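Local coordinates for cytosine-specific methyltransferase (Escherichia coli O157:H7 EDL933, PDB 3G7U), which probably transfers a methyl group from S-adenosyl-L-methionine to carbon 5 of cytosine in DNA, at residues T256-S261 / P316-P321; S280-L285 / R309-Y314; D205-S210 / V338-S343; Y198-I203 / P321-R326. All blocks are in the same frame, centred on the assembly; numbering follows the deposited sequence.

Interaction 1. Residues T256-S261 / P316-P321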
loop_
_atom_site.group_PDB
_atom_site.type_symbol
_atom_site.label_atom_id
_atom_site.label_comp_id
_atom_site.label_asym_id
_atom_site.label_seq_id
_atom_site.Cartn_x
_atom_site.Cartn_y
_atom_site.Cartn_z
ATOM N N THR A 256 8.104 4.655 -17.867
ATOM C CA THR A 256 7.498 5.350 -18.979
ATOM C C THR A 256 7.282 6.810 -18.617
ATOM O O THR A 256 6.720 7.139 -17.565
ATOM C CB THR A 256 6.167 4.670 -19.461
ATOM O OG1 THR A 256 5.241 5.636 -19.994
ATOM C CG2 THR A 256 5.536 3.872 -18.398
ATOM N N GLY A 257 7.762 7.680 -19.493
ATOM C CA GLY A 257 7.637 9.096 -19.245
ATOM C C GLY A 257 6.400 9.690 -19.873
ATOM O O GLY A 257 5.651 9.008 -20.546
ATOM N N THR A 258 6.195 10.976 -19.621
ATOM C CA THR A 258 5.099 11.743 -20.192
ATOM C C THR A 258 5.723 12.782 -21.121
ATOM O O THR A 258 6.725 13.417 -20.783
ATOM C CB THR A 258 4.288 12.395 -19.075
ATOM O OG1 THR A 258 3.683 11.386 -18.273
ATOM C CG2 THR A 258 3.166 13.301 -19.637
ATOM N N LEU A 259 5.168 12.936 -22.317
ATOM C CA LEU A 259 5.606 13.993 -23.200
ATOM C C LEU A 259 5.101 15.387 -22.758
ATOM O O LEU A 259 3.882 15.598 -22.691
ATOM C CB LEU A 259 5.139 13.670 -24.621
ATOM C CG LEU A 259 5.560 14.614 -25.728
ATOM C CD1 LEU A 259 7.075 14.597 -25.905
ATOM C CD2 LEU A 259 4.812 14.204 -27.026
ATOM N N HIS A 260 6.029 16.304 -22.496
ATOM C CA HIS A 260 5.712 17.690 -22.115
ATOM C C HIS A 260 6.090 18.667 -23.238
ATOM O O HIS A 260 7.111 18.490 -23.898
ATOM C CB HIS A 260 6.490 18.123 -20.847
ATOM C CG HIS A 260 6.273 17.241 -19.652
ATOM N ND1 HIS A 260 5.034 17.048 -19.088
ATOM C CD2 HIS A 260 7.145 16.535 -18.891
ATOM C CE1 HIS A 260 5.141 16.254 -18.035
ATOM N NE2 HIS A 260 6.414 15.917 -17.899
ATOM N N SER A 261 5.311 19.736 -23.406
ATOM C CA SER A 261 5.729 20.820 -24.316
ATOM C C SER A 261 7.019 21.488 -23.811
ATOM O O SER A 261 7.323 21.395 -22.626
ATOM C CB SER A 261 4.625 21.842 -24.443
ATOM O OG SER A 261 4.502 22.558 -23.245
ATOM N N PRO A 316 13.563 17.623 -16.163
ATOM C CA PRO A 316 12.429 18.516 -16.291
ATOM C C PRO A 316 11.108 17.831 -16.696
ATOM O O PRO A 316 10.561 18.099 -17.761
ATOM C CB PRO A 316 12.898 19.512 -17.360
ATOM C CG PRO A 316 13.858 18.732 -18.216
ATOM C CD PRO A 316 14.478 17.688 -17.329
ATOM N N ARG A 317 10.549 17.003 -15.806
ATOM C CA ARG A 317 9.424 16.161 -16.180
ATOM C C ARG A 317 8.712 15.670 -14.914
ATOM O O ARG A 317 9.320 15.661 -13.839
ATOM C CB ARG A 317 9.925 14.953 -16.996
ATOM C CG ARG A 317 11.002 14.133 -16.304
ATOM C CD ARG A 317 11.113 12.783 -16.974
ATOM N NE ARG A 317 12.124 11.876 -16.432
ATOM C CZ ARG A 317 11.985 11.106 -15.341
ATOM N NH1 ARG A 317 10.867 11.139 -14.622
ATOM N NH2 ARG A 317 12.957 10.266 -14.995
ATOM N N VAL A 318 7.455 15.229 -15.041
ATOM C CA VAL A 318 6.825 14.506 -13.943
ATOM C C VAL A 318 7.517 13.161 -13.778
ATOM O O VAL A 318 8.180 12.690 -14.710
ATOM C CB VAL A 318 5.323 14.291 -14.191
ATOM C CG1 VAL A 318 4.624 15.636 -14.284
ATOM C CG2 VAL A 318 5.097 13.548 -15.492
ATOM N N ILE A 319 7.414 12.562 -12.592
ATOM C CA ILE A 319 8.025 11.249 -12.330
ATOM C C ILE A 319 7.281 10.136 -13.094
ATOM O O ILE A 319 6.130 10.341 -13.487
ATOM C CB ILE A 319 8.095 10.945 -10.784
ATOM C CG1 ILE A 319 6.687 10.924 -10.156
ATOM C CG2 ILE A 319 9.091 11.971 -10.086
ATOM C CD1 ILE A 319 6.705 10.505 -8.656
ATOM N N THR A 320 7.913 8.973 -13.251
ATOM C CA THR A 320 7.333 7.841 -13.917
ATOM C C THR A 320 6.561 7.006 -12.900
ATOM O O THR A 320 6.737 7.159 -11.681
ATOM C CB THR A 320 8.415 6.927 -14.518
ATOM O OG1 THR A 320 9.180 6.386 -13.453
ATOM C CG2 THR A 320 9.330 7.695 -15.443
ATOM N N PRO A 321 5.665 6.142 -13.385
ATOM C CA PRO A 321 5.018 5.235 -12.419
ATOM C C PRO A 321 6.016 4.434 -11.579
ATOM O O PRO A 321 5.784 4.205 -10.385
ATOM C CB PRO A 321 4.218 4.287 -13.334
ATOM C CG PRO A 321 3.899 5.093 -14.512
ATOM C CD PRO A 321 5.104 6.023 -14.741
HETATM O O HOH W 1 7.626 11.901 -17.203
HETATM O O HOH W 2 4.014 10.160 -15.376
#

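Interaction 2. Residues S280-L285 / R309-Y314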
loop_
_atom_site.group_PDB
_atom_site.type_symbol
_atom_site.label_atom_id
_atom_site.label_comp_id
_atom_site.label_asym_id
_atom_site.label_seq_id
_atom_site.Cartn_x
_atom_site.Cartn_y
_atom_site.Cartn_z
ATOM N N SER A 280 0.973 24.534 -12.926
ATOM C CA SER A 280 0.449 23.153 -12.882
ATOM C C SER A 280 0.188 22.646 -11.466
ATOM O O SER A 280 -0.516 21.646 -11.278
ATOM C CB SER A 280 1.377 22.178 -13.620
ATOM O OG SER A 280 2.559 21.907 -12.882
ATOM N N ARG A 281 0.769 23.335 -10.482
ATOM C CA ARG A 281 0.715 22.951 -9.053
ATOM C C ARG A 281 1.527 21.702 -8.689
ATOM O O ARG A 281 1.482 21.236 -7.551
ATOM C CB ARG A 281 -0.719 22.870 -8.514
ATOM C CG ARG A 281 -1.149 24.100 -7.744
ATOM C CD ARG A 281 -2.533 23.910 -7.141
ATOM N NE ARG A 281 -3.586 24.377 -8.044
ATOM C CZ ARG A 281 -4.306 23.606 -8.859
ATOM N NH1 ARG A 281 -5.239 24.164 -9.624
ATOM N NH2 ARG A 281 -4.108 22.287 -8.912
ATOM N N SER A 282 2.258 21.164 -9.657
ATOM C CA SER A 282 3.187 20.091 -9.393
ATOM C C SER A 282 4.399 20.640 -8.659
ATOM O O SER A 282 4.826 21.771 -8.900
ATOM C CB SER A 282 3.606 19.429 -10.705
ATOM O OG SER A 282 2.696 18.415 -11.113
ATOM N N THR A 283 4.959 19.831 -7.765
ATOM C CA THR A 283 6.055 20.275 -6.944
ATOM C C THR A 283 7.273 19.470 -7.257
ATOM O O THR A 283 7.208 18.241 -7.314
ATOM C CB THR A 283 5.737 20.110 -5.429
ATOM O OG1 THR A 283 4.564 20.859 -5.105
ATOM C CG2 THR A 283 6.885 20.581 -4.577
ATOM N N ARG A 284 8.398 20.142 -7.455
ATOM C CA ARG A 284 9.656 19.430 -7.618
ATOM C C ARG A 284 10.111 18.774 -6.324
ATOM O O ARG A 284 10.130 19.409 -5.262
ATOM C CB ARG A 284 10.740 20.337 -8.215
ATOM C CG ARG A 284 12.140 19.754 -8.229
ATOM C CD ARG A 284 13.008 20.438 -9.254
ATOM N NE ARG A 284 13.023 19.712 -10.528
ATOM C CZ ARG A 284 13.614 20.142 -11.633
ATOM N NH1 ARG A 284 14.225 21.331 -11.645
ATOM N NH2 ARG A 284 13.581 19.393 -12.732
ATOM N N LEU A 285 10.464 17.493 -6.425
ATOM C CA LEU A 285 11.018 16.740 -5.309
ATOM C C LEU A 285 12.371 17.302 -4.892
ATOM O O LEU A 285 13.168 17.739 -5.730
ATOM C CB LEU A 285 11.201 15.271 -5.675
ATOM C CG LEU A 285 9.900 14.476 -5.918
ATOM C CD1 LEU A 285 10.157 13.191 -6.655
ATOM C CD2 LEU A 285 9.246 14.173 -4.577
ATOM N N ARG A 309 1.152 15.111 -10.241
ATOM C CA ARG A 309 2.360 14.291 -10.132
ATOM C C ARG A 309 3.565 15.113 -9.696
ATOM O O ARG A 309 3.717 16.243 -10.122
ATOM C CB ARG A 309 2.650 13.571 -11.459
ATOM C CG ARG A 309 2.024 12.170 -11.617
ATOM C CD ARG A 309 0.495 12.199 -11.581
ATOM N NE ARG A 309 -0.118 11.338 -12.588
ATOM C CZ ARG A 309 -1.429 11.172 -12.737
ATOM N NH1 ARG A 309 -2.281 11.798 -11.935
ATOM N NH2 ARG A 309 -1.884 10.373 -13.688
ATOM N N PRO A 310 4.430 14.545 -8.835
ATOM C CA PRO A 310 5.650 15.278 -8.494
ATOM C C PRO A 310 6.548 15.430 -9.714
ATOM O O PRO A 310 6.498 14.610 -10.641
ATOM C CB PRO A 310 6.361 14.348 -7.500
ATOM C CG PRO A 310 5.245 13.471 -6.960
ATOM C CD PRO A 310 4.323 13.276 -8.089
ATOM N N ILE A 311 7.370 16.472 -9.703
ATOM C CA ILE A 311 8.395 16.695 -10.722
ATOM C C ILE A 311 9.689 16.092 -10.233
ATOM O O ILE A 311 10.053 16.221 -9.032
ATOM C CB ILE A 311 8.580 18.224 -10.977
ATOM C CG1 ILE A 311 7.233 18.876 -11.301
ATOM C CG2 ILE A 311 9.634 18.535 -12.050
ATOM C CD1 ILE A 311 6.505 18.277 -12.468
ATOM N N HIS A 312 10.396 15.434 -11.141
ATOM C CA HIS A 312 11.657 14.819 -10.846
ATOM C C HIS A 312 12.672 15.891 -10.378
ATOM O O HIS A 312 12.618 17.031 -10.874
ATOM C CB HIS A 312 12.162 14.182 -12.127
ATOM C CG HIS A 312 13.259 13.201 -11.915
ATOM N ND1 HIS A 312 14.583 13.574 -11.843
ATOM C CD2 HIS A 312 13.234 11.859 -11.744
ATOM C CE1 HIS A 312 15.327 12.497 -11.635
ATOM N NE2 HIS A 312 14.535 11.442 -11.589
ATOM N N PRO A 313 13.558 15.543 -9.425
ATOM C CA PRO A 313 14.465 16.570 -8.866
ATOM C C PRO A 313 15.476 17.122 -9.865
ATOM O O PRO A 313 15.841 18.318 -9.773
ATOM C CB PRO A 313 15.187 15.829 -7.746
ATOM C CG PRO A 313 15.109 14.361 -8.121
ATOM C CD PRO A 313 13.759 14.231 -8.766
ATOM N N TYR A 314 15.903 16.275 -10.799
ATOM C CA TYR A 314 16.965 16.605 -11.756
ATOM C C TYR A 314 16.467 16.795 -13.203
ATOM O O TYR A 314 16.944 17.688 -13.916
ATOM C CB TYR A 314 18.062 15.551 -11.691
ATOM C CG TYR A 314 18.643 15.365 -10.294
ATOM C CD1 TYR A 314 19.041 16.464 -9.518
ATOM C CD2 TYR A 314 18.809 14.092 -9.754
ATOM C CE1 TYR A 314 19.582 16.291 -8.238
ATOM C CE2 TYR A 314 19.347 13.908 -8.468
ATOM C CZ TYR A 314 19.730 15.006 -7.729
ATOM O OH TYR A 314 20.264 14.807 -6.467
HETATM O O HOH W 3 15.598 20.025 -14.713
#

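Interaction 3. Residues D205-S210 / V338-S343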
loop_
_atom_site.group_PDB
_atom_site.type_symbol
_atom_site.label_atom_id
_atom_site.label_comp_id
_atom_site.label_asym_id
_atom_site.label_seq_id
_atom_site.Cartn_x
_atom_site.Cartn_y
_atom_site.Cartn_z
ATOM N N ASP A 205 11.211 6.618 -22.300
ATOM C CA ASP A 205 10.203 6.784 -23.338
ATOM C C ASP A 205 9.119 7.722 -22.803
ATOM O O ASP A 205 8.275 7.313 -21.995
ATOM C CB ASP A 205 9.551 5.415 -23.622
ATOM C CG ASP A 205 8.432 5.484 -24.659
ATOM O OD1 ASP A 205 8.178 6.535 -25.306
ATOM O OD2 ASP A 205 7.827 4.439 -24.877
ATOM N N ALA A 206 9.120 8.933 -23.298
ATOM C CA ALA A 206 8.080 9.896 -22.988
ATOM C C ALA A 206 6.973 9.842 -24.049
ATOM O O ALA A 206 7.163 10.201 -25.220
ATOM C CB ALA A 206 8.686 11.286 -22.860
ATOM N N ASN A 207 5.831 9.334 -23.648
ATOM C CA ASN A 207 4.680 9.276 -24.507
ATOM C C ASN A 207 3.431 9.891 -23.871
ATOM O O ASN A 207 3.507 10.540 -22.853
ATOM C CB ASN A 207 4.416 7.850 -24.928
ATOM C CG ASN A 207 4.315 6.932 -23.772
ATOM O OD1 ASN A 207 3.382 6.987 -23.018
ATOM N ND2 ASN A 207 5.294 6.109 -23.611
ATOM N N TRP A 208 2.283 9.673 -24.484
ATOM C CA TRP A 208 1.060 10.079 -23.867
ATOM C C TRP A 208 0.450 9.025 -22.959
ATOM O O TRP A 208 0.532 9.148 -21.780
ATOM C CB TRP A 208 0.056 10.692 -24.843
ATOM C CG TRP A 208 -1.158 11.074 -24.153
ATOM C CD1 TRP A 208 -1.265 11.977 -23.185
ATOM C CD2 TRP A 208 -2.443 10.528 -24.332
ATOM N NE1 TRP A 208 -2.532 12.056 -22.736
ATOM C CE2 TRP A 208 -3.289 11.170 -23.436
ATOM C CE3 TRP A 208 -2.973 9.585 -25.189
ATOM C CZ2 TRP A 208 -4.610 10.894 -23.359
ATOM C CZ3 TRP A 208 -4.273 9.310 -25.104
ATOM C CH2 TRP A 208 -5.087 9.957 -24.199
ATOM N N GLN A 209 -0.159 7.984 -23.500
ATOM C CA GLN A 209 -0.664 6.902 -22.638
ATOM C C GLN A 209 -0.457 5.491 -23.161
ATOM O O GLN A 209 -1.316 4.667 -23.024
ATOM C CB GLN A 209 -2.127 7.083 -22.232
ATOM C CG GLN A 209 -2.435 8.151 -21.185
ATOM C CD GLN A 209 -2.192 7.717 -19.752
ATOM O OE1 GLN A 209 -1.959 6.566 -19.479
ATOM N NE2 GLN A 209 -2.241 8.663 -18.841
ATOM N N SER A 210 0.711 5.204 -23.700
ATOM C CA SER A 210 0.943 3.985 -24.455
ATOM C C SER A 210 0.503 2.662 -23.836
ATOM O O SER A 210 0.421 2.523 -22.648
ATOM C CB SER A 210 2.372 3.921 -24.941
ATOM O OG SER A 210 2.923 2.624 -24.849
ATOM N N VAL A 338 -0.455 -1.346 -16.984
ATOM C CA VAL A 338 0.409 -0.788 -18.044
ATOM C C VAL A 338 0.303 0.729 -18.244
ATOM O O VAL A 338 1.311 1.389 -18.577
ATOM C CB VAL A 338 0.234 -1.515 -19.422
ATOM C CG1 VAL A 338 0.818 -2.911 -19.374
ATOM C CG2 VAL A 338 -1.237 -1.567 -19.864
ATOM N N THR A 339 -0.881 1.305 -18.025
ATOM C CA THR A 339 -1.069 2.727 -18.321
ATOM C C THR A 339 -0.636 3.549 -17.131
ATOM O O THR A 339 -0.782 3.080 -15.990
ATOM C CB THR A 339 -2.559 3.054 -18.581
ATOM O OG1 THR A 339 -3.314 2.733 -17.410
ATOM C CG2 THR A 339 -3.122 2.244 -19.776
ATOM N N LYS A 340 -0.116 4.754 -17.398
ATOM C CA LYS A 340 0.282 5.697 -16.359
ATOM C C LYS A 340 -0.906 6.111 -15.513
ATOM O O LYS A 340 -0.812 6.184 -14.304
ATOM C CB LYS A 340 0.920 6.941 -16.980
ATOM C CG LYS A 340 2.330 6.707 -17.493
ATOM C CD LYS A 340 2.896 7.969 -18.125
ATOM C CE LYS A 340 2.419 8.132 -19.565
ATOM N NZ LYS A 340 2.891 7.040 -20.458
ATOM N N TRP A 341 -2.019 6.379 -16.182
ATOM C CA TRP A 341 -3.247 6.785 -15.540
ATOM C C TRP A 341 -3.636 5.814 -14.408
ATOM O O TRP A 341 -3.876 6.228 -13.268
ATOM C CB TRP A 341 -4.360 6.817 -16.601
ATOM C CG TRP A 341 -5.680 6.918 -15.988
ATOM C CD1 TRP A 341 -6.556 5.894 -15.732
ATOM C CD2 TRP A 341 -6.272 8.095 -15.462
ATOM N NE1 TRP A 341 -7.667 6.373 -15.087
ATOM C CE2 TRP A 341 -7.525 7.725 -14.919
ATOM C CE3 TRP A 341 -5.875 9.440 -15.408
ATOM C CZ2 TRP A 341 -8.381 8.646 -14.327
ATOM C CZ3 TRP A 341 -6.728 10.358 -14.821
ATOM C CH2 TRP A 341 -7.972 9.958 -14.288
ATOM N N HIS A 342 -3.694 4.528 -14.733
ATOM C CA HIS A 342 -4.119 3.522 -13.752
ATOM C C HIS A 342 -3.050 3.239 -12.724
ATOM O O HIS A 342 -3.365 3.167 -11.557
ATOM C CB HIS A 342 -4.575 2.229 -14.424
ATOM C CG HIS A 342 -5.912 2.356 -15.087
ATOM N ND1 HIS A 342 -7.049 2.709 -14.389
ATOM C CD2 HIS A 342 -6.289 2.213 -16.379
ATOM C CE1 HIS A 342 -8.071 2.768 -15.225
ATOM N NE2 HIS A 342 -7.638 2.468 -16.438
ATOM N N SER A 343 -1.795 3.110 -13.152
ATOM C CA SER A 343 -0.736 2.757 -12.211
ATOM C C SER A 343 -0.565 3.842 -11.137
ATOM O O SER A 343 -0.405 3.519 -9.969
ATOM C CB SER A 343 0.566 2.435 -12.958
ATOM O OG SER A 343 0.984 3.536 -13.769
HETATM O O HOH W 4 0.527 5.286 -20.243
HETATM O O HOH W 5 2.032 3.347 -20.463
#

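Interaction 4. Residues Y198-I203 / P321-R326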
loop_
_atom_site.group_PDB
_atom_site.type_symbol
_atom_site.label_atom_id
_atom_site.label_comp_id
_atom_site.label_asym_id
_atom_site.label_seq_id
_atom_site.Cartn_x
_atom_site.Cartn_y
_atom_site.Cartn_z
ATOM N N TYR A 198 17.788 5.897 -7.109
ATOM C CA TYR A 198 19.126 5.483 -7.550
ATOM C C TYR A 198 19.062 4.462 -8.662
ATOM O O TYR A 198 18.376 3.421 -8.522
ATOM C CB TYR A 198 19.947 4.856 -6.402
ATOM C CG TYR A 198 21.177 4.124 -6.930
ATOM C CD1 TYR A 198 22.323 4.840 -7.263
ATOM C CD2 TYR A 198 21.167 2.743 -7.168
ATOM C CE1 TYR A 198 23.440 4.207 -7.781
ATOM C CE2 TYR A 198 22.271 2.100 -7.712
ATOM C CZ TYR A 198 23.403 2.861 -8.008
ATOM O OH TYR A 198 24.516 2.281 -8.528
ATOM N N GLY A 199 19.812 4.715 -9.739
ATOM C CA GLY A 199 20.096 3.663 -10.747
ATOM C C GLY A 199 19.043 3.472 -11.832
ATOM O O GLY A 199 19.197 2.639 -12.726
ATOM N N LEU A 200 17.974 4.257 -11.770
ATOM C CA LEU A 200 16.940 4.215 -12.792
ATOM C C LEU A 200 17.437 4.920 -14.064
ATOM O O LEU A 200 18.333 5.786 -13.985
ATOM C CB LEU A 200 15.653 4.880 -12.255
ATOM C CG LEU A 200 14.840 4.122 -11.175
ATOM C CD1 LEU A 200 13.796 5.042 -10.555
ATOM C CD2 LEU A 200 14.139 2.873 -11.726
ATOM N N PRO A 201 16.855 4.582 -15.241
ATOM C CA PRO A 201 17.325 5.237 -16.473
ATOM C C PRO A 201 17.142 6.754 -16.516
ATOM O O PRO A 201 16.091 7.273 -16.119
ATOM C CB PRO A 201 16.529 4.550 -17.591
ATOM C CG PRO A 201 15.378 3.856 -16.919
ATOM C CD PRO A 201 15.849 3.528 -15.500
ATOM N N ASP A 202 18.164 7.465 -17.006
ATOM C CA ASP A 202 18.060 8.917 -17.186
ATOM C C ASP A 202 17.304 9.307 -18.449
ATOM O O ASP A 202 16.799 10.434 -18.560
ATOM C CB ASP A 202 19.466 9.552 -17.243
ATOM C CG ASP A 202 20.059 9.773 -15.861
ATOM O OD1 ASP A 202 19.334 10.264 -14.953
ATOM O OD2 ASP A 202 21.249 9.436 -15.676
ATOM N N ILE A 203 17.288 8.394 -19.419
ATOM C CA ILE A 203 16.556 8.590 -20.669
ATOM C C ILE A 203 15.379 7.637 -20.710
ATOM O O ILE A 203 15.564 6.416 -20.663
ATOM C CB ILE A 203 17.429 8.326 -21.924
ATOM C CG1 ILE A 203 18.728 9.145 -21.911
ATOM C CG2 ILE A 203 16.612 8.539 -23.209
ATOM C CD1 ILE A 203 18.548 10.629 -21.903
ATOM N N PRO A 321 5.665 6.142 -13.385
ATOM C CA PRO A 321 5.018 5.235 -12.419
ATOM C C PRO A 321 6.016 4.434 -11.579
ATOM O O PRO A 321 5.784 4.205 -10.385
ATOM C CB PRO A 321 4.218 4.287 -13.334
ATOM C CG PRO A 321 3.899 5.093 -14.512
ATOM C CD PRO A 321 5.104 6.023 -14.741
ATOM N N ARG A 322 7.110 3.977 -12.182
ATOM C CA ARG A 322 8.047 3.179 -11.391
ATOM C C ARG A 322 8.725 4.038 -10.322
ATOM O O ARG A 322 8.945 3.583 -9.210
ATOM C CB ARG A 322 9.099 2.483 -12.268
ATOM C CG ARG A 322 10.179 1.652 -11.519
ATOM C CD ARG A 322 9.623 0.563 -10.593
ATOM N NE ARG A 322 8.889 -0.457 -11.325
ATOM C CZ ARG A 322 8.067 -1.339 -10.760
ATOM N NH1 ARG A 322 7.905 -1.358 -9.435
ATOM N NH2 ARG A 322 7.440 -2.237 -11.519
ATOM N N GLU A 323 8.985 5.303 -10.639
ATOM C CA GLU A 323 9.544 6.217 -9.638
ATOM C C GLU A 323 8.581 6.455 -8.491
ATOM O O GLU A 323 8.994 6.431 -7.330
ATOM C CB GLU A 323 9.952 7.548 -10.291
ATOM C CG GLU A 323 11.216 7.361 -11.173
ATOM C CD GLU A 323 11.518 8.518 -12.142
ATOM O OE1 GLU A 323 10.655 9.398 -12.355
ATOM O OE2 GLU A 323 12.638 8.524 -12.734
ATOM N N ALA A 324 7.302 6.667 -8.809
ATOM C CA ALA A 324 6.284 6.787 -7.788
ATOM C C ALA A 324 6.186 5.528 -6.918
ATOM O O ALA A 324 6.029 5.632 -5.671
ATOM C CB ALA A 324 4.940 7.089 -8.423
ATOM N N ALA A 325 6.262 4.363 -7.558
ATOM C CA ALA A 325 6.212 3.053 -6.850
ATOM C C ALA A 325 7.353 2.971 -5.874
ATOM O O ALA A 325 7.171 2.548 -4.722
ATOM C CB ALA A 325 6.302 1.896 -7.824
ATOM N N ARG A 326 8.563 3.374 -6.319
ATOM C CA ARG A 326 9.686 3.325 -5.408
ATOM C C ARG A 326 9.478 4.273 -4.238
ATOM O O ARG A 326 9.753 3.935 -3.076
ATOM C CB ARG A 326 10.969 3.693 -6.144
ATOM C CG ARG A 326 11.433 2.650 -7.119
ATOM C CD ARG A 326 12.931 2.738 -7.214
ATOM N NE ARG A 326 13.577 1.679 -8.024
ATOM C CZ ARG A 326 14.846 1.746 -8.402
ATOM N NH1 ARG A 326 15.397 0.794 -9.152
ATOM N NH2 ARG A 326 15.562 2.807 -8.034
HETATM O O HOH W 6 18.099 1.015 -9.770
HETATM O O HOH W 7 13.545 6.661 -14.571
#

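Interaction 1. Residues T256-S261 / P316-P321
The imidazole of H260 meets R317 and V318 along its rim: R317 CB and V318 CG2 lie at the edge in the ring plane, while T258 O of its own segment sits over one face, offset from the centre. The ring of Y268 meets it edge-to-face. The remaining flat group, the R317 guanidinium, turns away from H260; I319 CA is at its edge, and NH1 bonds V318 O exactly in the guanidinium plane while also forming a salt bridge with E323.

A single direct hydrogen bond joins the segments, V318 N to H260 NE2 at 3.1 Å, nearly straight at 164° although the donor is tilted 24° from the ring plane. V318 has CG1 set opposite its carbonyl carbon (chi1 -62°), which brings both methyls to H260 CE1, CG1 at 3.8 Å and CG2 at 3.7 Å. Water then takes over: one molecule accepts from T258 N and donates to V318 O, and a second links T258 OG1 with I319 O. Beyond these, T256 O rests 3.4 Å from both T320 CG2 and P321 CD, where the helix 321-328 begins.

This join ties the short strand 256-258 to the loop leading into that helix. Because NE2 serves as an acceptor, it probably carries no proton, consistent with a neutral H260 protonated on ND1.

Interaction 2. Residues S280-L285 / R309-Y314
R284 and I311 form one parallel beta bridge, and the tight part of the contact is built round it. I311 N donates to T283 O at 3.0 Å from well above the carbonyl plane, whereas L285 N reaches I311 O at 2.9 Å in the plane of the I311 carbonyl, almost perfectly straight, 177°. I311 thus uses both its backbone donor and its acceptor on the two residues flanking R284. One step earlier, S282 OG donates to R309 O at 2.6 Å, also in the carbonyl plane. L285 folds its isobutyl group against P310, CG to CB 3.9 Å, and L327 of the helix 321-328 adds to this apolar patch.

The R284 side chain runs along the next residues of 309-314, and the bend at chi3 (-95°) turns NE toward H312 O, which it bonds at 2.7 Å, while P313 O lies over one face of the guanidinium. NH2 adds a weak bond to the same H312 O. Its NH1 is held by L271 O.

Toward Y314, which is exposed, direct bonding gives way to solvent: a water accepts from R284 NH2 and donates to Y314 O. At the other end T283 and R309 also point away, T283 OG1 bonding T276 OG1.

Two coil segments with no regular strand are therefore joined by backbone bonds and by one arginine that grips carbonyls. The carbonyl groups massed round the guanidinium probably favour its positive charge, while L285 O, buried against P313 CB at 3.4 Å, has no polar partner in the model.

Interaction 3. Residues D205-S210 / V338-S343
N207 OD1 is gripped by two donors that arrive from opposite faces of its amide: K340 NZ at 2.6 Å, tilted 28° from the carbonyl plane, and S210 N at 3.3 Å, which stands well above that plane. The second bond makes an Asx motif, turning the chain just as it leaves the short strand 205-207. N207 CG is tucked between its backbone N and carbonyl carbon (chi1 53°), which lets OD1 face both donors. The lysine arrives by bending at chi3 and chi4, its CE passing 3.1 Å from W208 O; K340 was modelled in two conformers, and this holds for the one described. In it NZ also bonds T256 OG1 of the neighbouring parallel strand.

Q209 reaches the start of the helix 340-348. Its OE1 accepts a weak bond from W341 N at 3.3 Å, and NE2 lies 3.6 Å from W341 CB. A water donates to Q209 OE1 and accepts from K340 N and from K340 NZ, while another links S210 O to V338 O. T339 provides the N-cap, its OG1 accepting from H342 N and also hydrogen-bonded to H337 ND1.

The surface contact thus fastens the helix start to the edge of a two-stranded sheet through polar groups. With amide, hydroxyl and water oxygens around its ammonium, K340 is probably charged, while the Q209 carbonyl adds, at most weakly, to the N-cap through the backbone N-H of W341.

Interaction 4. Residues Y198-I203 / P321-R326
With CG of L200 set opposite its carbonyl carbon (chi1 -72°), the isobutyl group reaches the helix 321-328, where R326, similarly turned at chi1 and then extended from CG to NE, slides past it in the opposite direction. The sequence RVITPREAARLQGFPD, in which this helix begins, fits conserved motif IX of the cytosine-5 methyltransferases, and the contact fixes it to the loop between helix 193-196 and strand 205-207.

L200 CD2 sits 3.5 Å above the plane of the R326 guanidinium and over its centre, so an apolar branch lies across the flat face of a charged group. The other branch, CD1, leans on E323 CG at 3.5 Å, wedging the leucine between two side chains one helical turn apart. The same CD2 also touches R322 CG, at 4.1 Å, and I252 of a short strand packs on the same leucine.

The rim of the guanidinium does the polar work. R326 NH2 donates to Y198 O at 2.9 Å and 165°, with the oxygen in the guanidinium plane but the donor well above the plane of the carbonyl. NH2 also bonds A196 O, and NH1 forms a salt bridge with D332, so bonds at several points of its rim hold the group flat against L200. E323 is engaged by T320 N through OE1; its OE2 accepts from a water that also donates to P201 O. A second water completes a small ring at the arginine, donating to Y198 O at 2.7 Å and accepting from R326 NH1 at 2.8 Å.

How the interactions relate
Interactions 2 and 4 are buried, interaction 1 is partly so, and interaction 3 lies at the surface, where side-chain amides, a lysine and waters do most of the joining. Interaction 2 combines a single backbone bridge with side-chain donors to carbonyls, whereas interaction 4 sets a leucine on a guanidinium. P321 belongs to interactions 1 and 4 and also touches K340 and S343 of interaction 3, so the successive helices 321-328 and 340-348 meet there. The parallel strands 205-207 and 256-258 couple interactions 3 and 1, and the lysine of interaction 3 reaches the strand of interaction 1. R317 connects interaction 1 with 4, and its carbonyl probably accepts from H312 N of interaction 2.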